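Local structure of N-terminal acetyltransferase B complex subunit MDM20 (Candida albicans, 5K04) at residues A[277-288]-A[310-318]; A[506-517]-A[571-581]. The protein is the non-catalytic, helical-repeat subunit of the NatB N-terminal acetyltransferase complex and probably serves as the scaffold that holds the catalytic subunit NAT3. All coordinates share one frame; numbering follows the deposited sequence.

Contact 1 of 2, residues A[277-288]-A[310-318]; sequences RNISLLKIELDI and CCYADLSQY
Arg277 and Asp314 form a side-on salt bridge between the start of helix 277-289 and the short helix 311-315. NE of Arg277 gives its hydrogen to OD2 of Asp314 at 2.7 Å, and NH2 of Arg277 reaches OD1 of Asp314 at 3.0 Å. Both oxygens lie close to the guanidinium plane and are met on their syn sides, although the two flat groups are turned 34° against each other. The arginine chain can span the gap because it leaves with CG anti to the backbone N (chi1 170°) and stays extended as far as NE. Each partner is held a second time: Tyr301 OH bonds to OD2 of Asp314, and Glu48 of the neighbouring NAT3 chain forms a salt bridge with NH2 of Arg277. The bridge therefore sits on the border with NAT3, with Arg277 bonded to both chains.

Two helical turns further on, the hydroxyl of Tyr318 donates to OE1 of Glu285 at 2.8 Å, meeting that oxygen almost end-on. The ring of Tyr318 is sandwiched. CG2 of Ile284 sits over its centre, 3.9 Å from the centroid and almost on the ring normal, a CH-pi contact, while CG of Gln317 covers the opposite face. CD2 of Leu281 comes to the ring edge. Apolar packing fills in behind, where CD1 of Ile284 touches CD2 of Leu315 at 3.6 Å and the methyls of Leu281 rest against the CB of Asp314.

The two helix segments run roughly parallel, 30° apart with their axes 11.8 Å from each other, so side chains do the bridging. Helix 295-305 lies between them in sequence and packs on both through Tyr301; helix 248-260 lies against Leu281 and helix 337-346 against Leu315.

Contact 2 of 2, residues A[506-517]-A[571-581]; sequences ISLNFTVAKILQ and DVATKLKLLVY
Ala513 lines two neighbouring holes in helix 506-521, filled by Thr574 and Leu578 of helix 571-584 as knobs into holes, which joins two helices of this all-helical, TPR-related fold. The segments cross at 53° with their axes 9.2 Å apart.

Apolar contacts carry the interface. CG2 of Thr574 presses onto the backbone of helix 506-521, 3.6 Å from N of Phe510; chi1 of -62° puts OG1 of the threonine beside its backbone N and leaves CG2 anti to it. Leu578 divides its two methyls: CD1 lies against CB of Asn509 at 3.7 Å, and CD2 enters the hole, reaching CA of Ala513, CG1 of Val512 and CD1 of Leu516. At the first turn, CD1 of Ile506 meets the CB of Asp571 at 3.7 Å.

Aromatic groups flank this core. The edge of the Phe510 ring comes to the hydroxyl of Thr574. Further along, Leu516 and Tyr581 lie alongside each other, pointing opposite ways, and CB of Leu516 makes a CH-pi contact over one face of the Tyr581 ring, 3.9 Å from its centroid.

Polar ends are served mostly from outside, Asp571 by a salt bridge to Arg550 and ND2 of Asn509 by a bond to Asn504. Glu671 is the strongest polar partner of Gln517, and it also takes the hydroxyl of Tyr581 and, with Asn668, the ammonium group of Lys577. Helices 608-625 and 591-601 cover other sides of 571-581, while helix 456-485 lies against 506-517.

Near the Tyr581 end of the contact, Gln517 and Lys577 approach each other without bonding: NE2 of Gln517 stands 3.2 Å from NZ of Lys577, two donors side by side.

How the contacts relate
Both contacts are largely buried and join helices of one chain, but they share no element: their centres are 47 Å apart and they follow one another in sequence. Contact 1 lies farther out, its centre about 34 Å from the centre of the chain, at the border with NAT3 and with the side chain of Arg277 about 10 Å from the bound coenzyme A. The centre of contact 2 lies about 14 Å from that of the chain, and no other protein chain touches it. The chemistry follows the place. At the subunit border, charges and a tyrosine hydroxyl bridge widely spaced helices; inside, two closer helices interlock through methyl groups and send their polar ends to other parts of the same chain.

Contact 1 of 2, residues A[277-288]-A[310-318]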
loop_
_atom_site.group_PDB
_atom_site.type_symbol
_atom_site.label_atom_id
_atom_site.label_comp_id
_atom_site.label_asym_id
_atom_site.label_seq_id
_atom_site.Cartn_x
_atom_site.Cartn_y
_atom_site.Cartn_z
ATOM N N ARG A 277 -29.607 7.753 -10.905
ATOM C CA ARG A 277 -28.610 6.901 -11.544
ATOM C C ARG A 277 -28.846 5.435 -11.203
ATOM O O ARG A 277 -28.965 4.588 -12.097
ATOM C CB ARG A 277 -27.206 7.339 -11.122
ATOM C CG ARG A 277 -26.072 6.385 -11.520
ATOM C CD ARG A 277 -24.737 7.129 -11.698
ATOM N NE ARG A 277 -23.625 6.194 -11.870
ATOM C CZ ARG A 277 -22.946 5.636 -10.866
ATOM N NH1 ARG A 277 -23.263 5.923 -9.615
ATOM N NH2 ARG A 277 -21.957 4.782 -11.108
ATOM N N ASN A 278 -28.929 5.122 -9.909
ATOM C CA ASN A 278 -29.034 3.726 -9.493
ATOM C C ASN A 278 -30.302 3.070 -10.028
ATOM O O ASN A 278 -30.290 1.888 -10.390
ATOM C CB ASN A 278 -28.990 3.633 -7.974
ATOM C CG ASN A 278 -27.564 3.661 -7.424
ATOM O OD1 ASN A 278 -26.588 3.504 -8.166
ATOM N ND2 ASN A 278 -27.447 3.850 -6.113
ATOM N N ILE A 279 -31.405 3.819 -10.080
ATOM C CA ILE A 279 -32.650 3.252 -10.587
ATOM C C ILE A 279 -32.581 3.096 -12.104
ATOM O O ILE A 279 -33.148 2.153 -12.669
ATOM C CB ILE A 279 -33.842 4.125 -10.156
ATOM C CG1 ILE A 279 -34.082 3.996 -8.657
ATOM C CG2 ILE A 279 -35.114 3.795 -10.962
ATOM C CD1 ILE A 279 -35.174 4.934 -8.162
ATOM N N SER A 280 -31.861 3.993 -12.781
ATOM C CA SER A 280 -31.724 3.887 -14.228
ATOM C C SER A 280 -30.937 2.645 -14.609
ATOM O O SER A 280 -31.308 1.929 -15.542
ATOM C CB SER A 280 -31.065 5.147 -14.773
ATOM O OG SER A 280 -31.931 6.252 -14.603
ATOM N N LEU A 281 -29.864 2.359 -13.869
ATOM C CA LEU A 281 -29.121 1.123 -14.087
ATOM C C LEU A 281 -29.934 -0.083 -13.643
ATOM O O LEU A 281 -29.861 -1.150 -14.265
ATOM C CB LEU A 281 -27.785 1.163 -13.339
ATOM C CG LEU A 281 -26.715 2.091 -13.913
ATOM C CD1 LEU A 281 -25.457 2.066 -13.071
ATOM C CD2 LEU A 281 -26.388 1.730 -15.351
ATOM N N LEU A 282 -30.711 0.070 -12.569
ATOM C CA LEU A 282 -31.482 -1.058 -12.055
ATOM C C LEU A 282 -32.479 -1.555 -13.086
ATOM O O LEU A 282 -32.725 -2.761 -13.185
ATOM C CB LEU A 282 -32.211 -0.661 -10.777
ATOM C CG LEU A 282 -32.875 -1.820 -10.040
ATOM C CD1 LEU A 282 -31.806 -2.749 -9.476
ATOM C CD2 LEU A 282 -33.782 -1.291 -8.934
ATOM N N LYS A 283 -33.056 -0.630 -13.868
ATOM C CA LYS A 283 -34.020 -0.999 -14.903
ATOM C C LYS A 283 -33.395 -1.937 -15.925
ATOM O O LYS A 283 -34.072 -2.840 -16.438
ATOM C CB LYS A 283 -34.562 0.258 -15.578
ATOM C CG LYS A 283 -35.601 0.973 -14.744
ATOM C CD LYS A 283 -36.193 2.162 -15.470
ATOM C CE LYS A 283 -37.291 2.834 -14.640
ATOM N NZ LYS A 283 -38.559 2.034 -14.529
ATOM N N ILE A 284 -32.100 -1.755 -16.203
ATOM C CA ILE A 284 -31.353 -2.722 -17.000
ATOM C C ILE A 284 -31.256 -4.046 -16.263
ATOM O O ILE A 284 -31.484 -5.118 -16.837
ATOM C CB ILE A 284 -29.954 -2.182 -17.336
ATOM C CG1 ILE A 284 -30.052 -0.759 -17.891
ATOM C CG2 ILE A 284 -29.281 -3.112 -18.331
ATOM C CD1 ILE A 284 -28.718 -0.115 -18.172
ATOM N N GLU A 285 -30.889 -3.988 -14.983
ATOM C CA GLU A 285 -30.788 -5.199 -14.175
ATOM C C GLU A 285 -32.143 -5.892 -14.046
ATOM O O GLU A 285 -32.208 -7.119 -13.914
ATOM C CB GLU A 285 -30.224 -4.845 -12.798
ATOM C CG GLU A 285 -29.321 -5.920 -12.189
ATOM C CD GLU A 285 -27.889 -5.861 -12.679
ATOM O OE1 GLU A 285 -27.358 -4.741 -12.847
ATOM O OE2 GLU A 285 -27.293 -6.943 -12.889
ATOM N N LEU A 286 -33.235 -5.126 -14.111
ATOM C CA LEU A 286 -34.558 -5.717 -13.964
ATOM C C LEU A 286 -35.005 -6.375 -15.262
ATOM O O LEU A 286 -35.676 -7.409 -15.227
ATOM C CB LEU A 286 -35.562 -4.658 -13.502
ATOM C CG LEU A 286 -37.004 -5.129 -13.252
ATOM C CD1 LEU A 286 -37.078 -6.057 -12.052
ATOM C CD2 LEU A 286 -37.968 -3.947 -13.097
ATOM N N ASP A 287 -34.627 -5.798 -16.411
ATOM C CA ASP A 287 -34.868 -6.455 -17.695
ATOM C C ASP A 287 -34.159 -7.803 -17.764
ATOM O O ASP A 287 -34.750 -8.810 -18.170
ATOM C CB ASP A 287 -34.405 -5.559 -18.842
ATOM C CG ASP A 287 -35.243 -4.314 -18.980
ATOM O OD1 ASP A 287 -36.255 -4.208 -18.255
ATOM O OD2 ASP A 287 -34.883 -3.446 -19.804
ATOM N N ILE A 288 -32.883 -7.834 -17.379
ATOM C CA ILE A 288 -32.125 -9.081 -17.371
ATOM C C ILE A 288 -32.802 -10.108 -16.469
ATOM O O ILE A 288 -32.969 -11.276 -16.842
ATOM C CB ILE A 288 -30.676 -8.799 -16.932
ATOM C CG1 ILE A 288 -29.945 -8.007 -18.016
ATOM C CG2 ILE A 288 -29.936 -10.085 -16.575
ATOM C CD1 ILE A 288 -28.604 -7.447 -17.569
ATOM N N CYS A 310 -19.281 8.992 -15.991
ATOM C CA CYS A 310 -19.589 7.638 -15.540
ATOM C C CYS A 310 -20.226 6.770 -16.622
ATOM O O CYS A 310 -20.129 5.541 -16.520
ATOM C CB CYS A 310 -20.513 7.677 -14.310
ATOM S SG CYS A 310 -22.169 8.301 -14.522
ATOM N N CYS A 311 -20.845 7.373 -17.658
ATOM C CA CYS A 311 -21.758 6.636 -18.534
ATOM C C CYS A 311 -21.129 5.346 -19.064
ATOM O O CYS A 311 -21.705 4.261 -18.936
ATOM C CB CYS A 311 -22.218 7.532 -19.699
ATOM S SG CYS A 311 -23.557 6.866 -20.662
ATOM N N TYR A 312 -19.943 5.455 -19.657
ATOM C CA TYR A 312 -19.313 4.305 -20.304
ATOM C C TYR A 312 -19.066 3.174 -19.320
ATOM O O TYR A 312 -19.362 2.010 -19.614
ATOM C CB TYR A 312 -17.988 4.709 -20.947
ATOM C CG TYR A 312 -17.221 3.516 -21.456
ATOM C CD1 TYR A 312 -17.570 2.898 -22.655
ATOM C CD2 TYR A 312 -16.150 3.008 -20.748
ATOM C CE1 TYR A 312 -16.869 1.800 -23.129
ATOM C CE2 TYR A 312 -15.445 1.911 -21.210
ATOM C CZ TYR A 312 -15.811 1.309 -22.402
ATOM O OH TYR A 312 -15.097 0.217 -22.848
ATOM N N ALA A 313 -18.476 3.492 -18.158
ATOM C CA ALA A 313 -18.147 2.445 -17.191
ATOM C C ALA A 313 -19.408 1.770 -16.656
ATOM O O ALA A 313 -19.410 0.564 -16.386
ATOM C CB ALA A 313 -17.303 3.021 -16.049
ATOM N N ASP A 314 -20.490 2.527 -16.531
ATOM C CA ASP A 314 -21.747 1.957 -16.071
ATOM C C ASP A 314 -22.359 1.007 -17.112
ATOM O O ASP A 314 -22.863 -0.068 -16.762
ATOM C CB ASP A 314 -22.707 3.097 -15.718
ATOM C CG ASP A 314 -22.277 3.892 -14.456
ATOM O OD1 ASP A 314 -21.290 3.514 -13.782
ATOM O OD2 ASP A 314 -22.952 4.898 -14.135
ATOM N N LEU A 315 -22.334 1.377 -18.397
ATOM C CA LEU A 315 -23.007 0.562 -19.411
ATOM C C LEU A 315 -22.151 -0.584 -19.943
ATOM O O LEU A 315 -22.668 -1.683 -20.189
ATOM C CB LEU A 315 -23.463 1.437 -20.582
ATOM C CG LEU A 315 -24.654 2.326 -20.249
ATOM C CD1 LEU A 315 -25.021 3.197 -21.442
ATOM C CD2 LEU A 315 -25.869 1.497 -19.779
ATOM N N SER A 316 -20.849 -0.351 -20.117
ATOM C CA SER A 316 -19.973 -1.335 -20.740
ATOM C C SER A 316 -19.879 -2.624 -19.940
ATOM O O SER A 316 -19.374 -3.623 -20.465
ATOM C CB SER A 316 -18.576 -0.737 -20.936
ATOM O OG SER A 316 -18.014 -0.349 -19.692
ATOM N N GLN A 317 -20.350 -2.628 -18.694
ATOM C CA GLN A 317 -20.393 -3.865 -17.928
ATOM C C GLN A 317 -21.520 -4.787 -18.379
ATOM O O GLN A 317 -21.519 -5.970 -18.024
ATOM C CB GLN A 317 -20.546 -3.549 -16.443
ATOM C CG GLN A 317 -21.942 -3.141 -16.049
ATOM C CD GLN A 317 -22.024 -2.766 -14.590
ATOM O OE1 GLN A 317 -22.447 -3.566 -13.745
ATOM N NE2 GLN A 317 -21.604 -1.544 -14.277
ATOM N N TYR A 318 -22.484 -4.271 -19.133
ATOM C CA TYR A 318 -23.535 -5.080 -19.726
ATOM C C TYR A 318 -23.161 -5.426 -21.159
ATOM O O TYR A 318 -22.199 -4.899 -21.723
ATOM C CB TYR A 318 -24.884 -4.352 -19.682
ATOM C CG TYR A 318 -25.282 -3.896 -18.293
ATOM C CD1 TYR A 318 -25.651 -4.818 -17.319
ATOM C CD2 TYR A 318 -25.292 -2.549 -17.956
ATOM C CE1 TYR A 318 -26.022 -4.415 -16.052
ATOM C CE2 TYR A 318 -25.651 -2.135 -16.682
ATOM C CZ TYR A 318 -26.020 -3.078 -15.734
ATOM O OH TYR A 318 -26.380 -2.689 -14.468
HETATM O O HOH W 1 -24.362 -5.073 -11.430
#

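Contact 2 of 2, residues A[506-517]-A[571-581]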
loop_
_atom_site.group_PDB
_atom_site.type_symbol
_atom_site.label_atom_id
_atom_site.label_comp_id
_atom_site.label_asym_id
_atom_site.label_seq_id
_atom_site.Cartn_x
_atom_site.Cartn_y
_atom_site.Cartn_z
ATOM N N ILE A 506 8.140 -5.575 -0.673
ATOM C CA ILE A 506 9.181 -5.369 -1.669
ATOM C C ILE A 506 9.516 -3.884 -1.783
ATOM O O ILE A 506 10.675 -3.515 -1.997
ATOM C CB ILE A 506 8.742 -5.990 -3.011
ATOM C CG1 ILE A 506 9.805 -5.766 -4.100
ATOM C CG2 ILE A 506 7.386 -5.444 -3.459
ATOM C CD1 ILE A 506 11.030 -6.620 -3.922
ATOM N N SER A 507 8.529 -3.010 -1.558
ATOM C CA SER A 507 8.781 -1.569 -1.632
ATOM C C SER A 507 9.658 -1.081 -0.474
ATOM O O SER A 507 10.446 -0.135 -0.637
ATOM C CB SER A 507 7.448 -0.809 -1.667
ATOM O OG SER A 507 6.667 -1.211 -2.788
ATOM N N LEU A 508 9.511 -1.695 0.705
ATOM C CA LEU A 508 10.353 -1.365 1.856
ATOM C C LEU A 508 11.780 -1.827 1.631
ATOM O O LEU A 508 12.740 -1.096 1.907
ATOM C CB LEU A 508 9.797 -2.026 3.126
ATOM C CG LEU A 508 10.798 -2.258 4.260
ATOM C CD1 LEU A 508 11.262 -0.935 4.877
ATOM C CD2 LEU A 508 10.240 -3.238 5.349
ATOM N N ASN A 509 11.931 -3.066 1.150
ATOM C CA ASN A 509 13.256 -3.625 0.908
ATOM C C ASN A 509 13.944 -2.946 -0.272
ATOM O O ASN A 509 15.157 -2.720 -0.242
ATOM C CB ASN A 509 13.120 -5.130 0.721
ATOM C CG ASN A 509 12.871 -5.845 2.053
ATOM O OD1 ASN A 509 13.662 -5.700 2.989
ATOM N ND2 ASN A 509 11.767 -6.586 2.149
ATOM N N PHE A 510 13.172 -2.567 -1.294
ATOM C CA PHE A 510 13.733 -1.744 -2.359
ATOM C C PHE A 510 14.238 -0.414 -1.819
ATOM O O PHE A 510 15.307 0.060 -2.217
ATOM C CB PHE A 510 12.698 -1.495 -3.455
ATOM C CG PHE A 510 13.251 -0.715 -4.583
ATOM C CD1 PHE A 510 14.223 -1.270 -5.390
ATOM C CD2 PHE A 510 12.846 0.578 -4.809
ATOM C CE1 PHE A 510 14.767 -0.552 -6.410
ATOM C CE2 PHE A 510 13.390 1.305 -5.829
ATOM C CZ PHE A 510 14.355 0.744 -6.632
ATOM N N THR A 511 13.465 0.203 -0.914
ATOM C CA THR A 511 13.882 1.452 -0.282
ATOM C C THR A 511 15.224 1.289 0.428
ATOM O O THR A 511 16.110 2.139 0.287
ATOM C CB THR A 511 12.783 1.927 0.688
ATOM O OG1 THR A 511 11.600 2.278 -0.045
ATOM C CG2 THR A 511 13.237 3.118 1.483
ATOM N N VAL A 512 15.404 0.182 1.169
ATOM C CA VAL A 512 16.674 -0.076 1.851
ATOM C C VAL A 512 17.780 -0.361 0.839
ATOM O O VAL A 512 18.886 0.183 0.945
ATOM C CB VAL A 512 16.523 -1.232 2.867
ATOM C CG1 VAL A 512 17.876 -1.616 3.485
ATOM C CG2 VAL A 512 15.521 -0.878 3.985
ATOM N N ALA A 513 17.489 -1.194 -0.173
ATOM C CA ALA A 513 18.485 -1.503 -1.203
ATOM C C ALA A 513 18.958 -0.242 -1.917
ATOM O O ALA A 513 20.154 -0.081 -2.191
ATOM C CB ALA A 513 17.898 -2.480 -2.219
ATOM N N LYS A 514 18.020 0.666 -2.210
ATOM C CA LYS A 514 18.327 1.896 -2.930
ATOM C C LYS A 514 19.164 2.849 -2.080
ATOM O O LYS A 514 20.081 3.505 -2.587
ATOM C CB LYS A 514 17.020 2.553 -3.362
ATOM C CG LYS A 514 17.192 3.642 -4.372
ATOM C CD LYS A 514 17.337 3.081 -5.781
ATOM C CE LYS A 514 17.281 4.235 -6.779
ATOM N NZ LYS A 514 17.375 3.771 -8.176
ATOM N N ILE A 515 18.859 2.943 -0.788
ATOM C CA ILE A 515 19.666 3.752 0.120
ATOM C C ILE A 515 21.094 3.231 0.177
ATOM O O ILE A 515 22.065 4.007 0.150
ATOM C CB ILE A 515 19.024 3.768 1.517
ATOM C CG1 ILE A 515 17.765 4.645 1.501
ATOM C CG2 ILE A 515 20.052 4.204 2.578
ATOM C CD1 ILE A 515 16.846 4.375 2.679
ATOM N N LEU A 516 21.242 1.914 0.305
ATOM C CA LEU A 516 22.570 1.323 0.380
ATOM C C LEU A 516 23.355 1.600 -0.896
ATOM O O LEU A 516 24.503 2.045 -0.847
ATOM C CB LEU A 516 22.443 -0.176 0.638
ATOM C CG LEU A 516 21.933 -0.521 2.035
ATOM C CD1 LEU A 516 21.494 -1.986 2.121
ATOM C CD2 LEU A 516 23.029 -0.204 3.031
ATOM N N GLN A 517 22.716 1.403 -2.051
ATOM C CA GLN A 517 23.405 1.552 -3.328
ATOM C C GLN A 517 23.943 2.965 -3.501
ATOM O O GLN A 517 25.116 3.159 -3.837
ATOM C CB GLN A 517 22.457 1.195 -4.481
ATOM C CG GLN A 517 23.042 1.524 -5.857
ATOM C CD GLN A 517 22.147 1.090 -6.994
ATOM O OE1 GLN A 517 21.248 1.830 -7.409
ATOM N NE2 GLN A 517 22.389 -0.118 -7.513
ATOM N N ASP A 571 12.705 -7.526 -8.787
ATOM C CA ASP A 571 12.452 -7.841 -7.383
ATOM C C ASP A 571 13.472 -8.818 -6.816
ATOM O O ASP A 571 13.831 -8.723 -5.632
ATOM C CB ASP A 571 11.036 -8.403 -7.201
ATOM C CG ASP A 571 9.945 -7.387 -7.586
ATOM O OD1 ASP A 571 10.282 -6.204 -7.859
ATOM O OD2 ASP A 571 8.762 -7.783 -7.636
ATOM N N VAL A 572 13.953 -9.757 -7.633
ATOM C CA VAL A 572 14.949 -10.701 -7.138
ATOM C C VAL A 572 16.287 -10.008 -6.882
ATOM O O VAL A 572 16.993 -10.337 -5.926
ATOM C CB VAL A 572 15.084 -11.873 -8.115
ATOM C CG1 VAL A 572 16.258 -12.736 -7.725
ATOM C CG2 VAL A 572 13.778 -12.699 -8.102
ATOM N N ALA A 573 16.646 -9.023 -7.711
ATOM C CA ALA A 573 17.894 -8.300 -7.487
ATOM C C ALA A 573 17.856 -7.541 -6.163
ATOM O O ALA A 573 18.853 -7.490 -5.436
ATOM C CB ALA A 573 18.158 -7.353 -8.659
ATOM N N THR A 574 16.705 -6.955 -5.835
ATOM C CA THR A 574 16.524 -6.283 -4.549
ATOM C C THR A 574 16.890 -7.203 -3.395
ATOM O O THR A 574 17.654 -6.824 -2.506
ATOM C CB THR A 574 15.071 -5.822 -4.423
ATOM O OG1 THR A 574 14.792 -4.886 -5.465
ATOM C CG2 THR A 574 14.802 -5.180 -3.075
ATOM N N LYS A 575 16.369 -8.436 -3.409
ATOM C CA LYS A 575 16.713 -9.370 -2.343
ATOM C C LYS A 575 18.207 -9.684 -2.338
ATOM O O LYS A 575 18.835 -9.750 -1.273
ATOM C CB LYS A 575 15.896 -10.653 -2.485
ATOM C CG LYS A 575 16.250 -11.680 -1.402
ATOM C CD LYS A 575 15.361 -12.915 -1.454
ATOM C CE LYS A 575 13.932 -12.595 -1.037
ATOM N NZ LYS A 575 13.138 -13.835 -0.790
ATOM N N LEU A 576 18.796 -9.859 -3.527
ATOM C CA LEU A 576 20.201 -10.233 -3.616
ATOM C C LEU A 576 21.101 -9.096 -3.167
ATOM O O LEU A 576 22.143 -9.334 -2.538
ATOM C CB LEU A 576 20.536 -10.657 -5.044
ATOM C CG LEU A 576 19.938 -11.997 -5.481
ATOM C CD1 LEU A 576 20.110 -12.207 -6.997
ATOM C CD2 LEU A 576 20.591 -13.117 -4.692
ATOM N N LYS A 577 20.726 -7.856 -3.501
ATOM C CA LYS A 577 21.472 -6.700 -3.023
ATOM C C LYS A 577 21.544 -6.708 -1.506
ATOM O O LYS A 577 22.609 -6.488 -0.922
ATOM C CB LYS A 577 20.827 -5.404 -3.520
ATOM C CG LYS A 577 20.933 -5.185 -5.030
ATOM C CD LYS A 577 22.373 -5.223 -5.522
ATOM C CE LYS A 577 22.478 -4.763 -6.978
ATOM N NZ LYS A 577 22.135 -3.302 -7.199
ATOM N N LEU A 578 20.409 -6.984 -0.851
ATOM C CA LEU A 578 20.375 -6.982 0.608
ATOM C C LEU A 578 21.192 -8.135 1.176
ATOM O O LEU A 578 21.871 -7.977 2.196
ATOM C CB LEU A 578 18.929 -7.035 1.092
ATOM C CG LEU A 578 18.087 -5.857 0.591
ATOM C CD1 LEU A 578 16.695 -5.906 1.190
ATOM C CD2 LEU A 578 18.759 -4.535 0.918
ATOM N N LEU A 579 21.162 -9.292 0.513
ATOM C CA LEU A 579 22.066 -10.377 0.890
ATOM C C LEU A 579 23.517 -9.948 0.748
ATOM O O LEU A 579 24.323 -10.139 1.671
ATOM C CB LEU A 579 21.787 -11.612 0.045
ATOM C CG LEU A 579 20.377 -12.172 0.260
ATOM C CD1 LEU A 579 20.128 -13.390 -0.611
ATOM C CD2 LEU A 579 20.195 -12.528 1.718
ATOM N N VAL A 580 23.862 -9.345 -0.397
ATOM C CA VAL A 580 25.233 -8.875 -0.616
ATOM C C VAL A 580 25.702 -8.060 0.581
ATOM O O VAL A 580 26.737 -8.347 1.192
ATOM C CB VAL A 580 25.335 -8.057 -1.923
ATOM C CG1 VAL A 580 26.681 -7.303 -1.989
ATOM C CG2 VAL A 580 25.195 -8.948 -3.142
ATOM N N TYR A 581 24.934 -7.032 0.938
ATOM C CA TYR A 581 25.354 -6.167 2.033
ATOM C C TYR A 581 25.366 -6.928 3.354
ATOM O O TYR A 581 26.237 -6.702 4.198
ATOM C CB TYR A 581 24.452 -4.926 2.091
ATOM C CG TYR A 581 24.800 -3.919 1.009
ATOM C CD1 TYR A 581 25.840 -3.007 1.188
ATOM C CD2 TYR A 581 24.102 -3.878 -0.187
ATOM C CE1 TYR A 581 26.177 -2.080 0.205
ATOM C CE2 TYR A 581 24.428 -2.952 -1.174
ATOM C CZ TYR A 581 25.479 -2.060 -0.976
ATOM O OH TYR A 581 25.801 -1.149 -1.961
#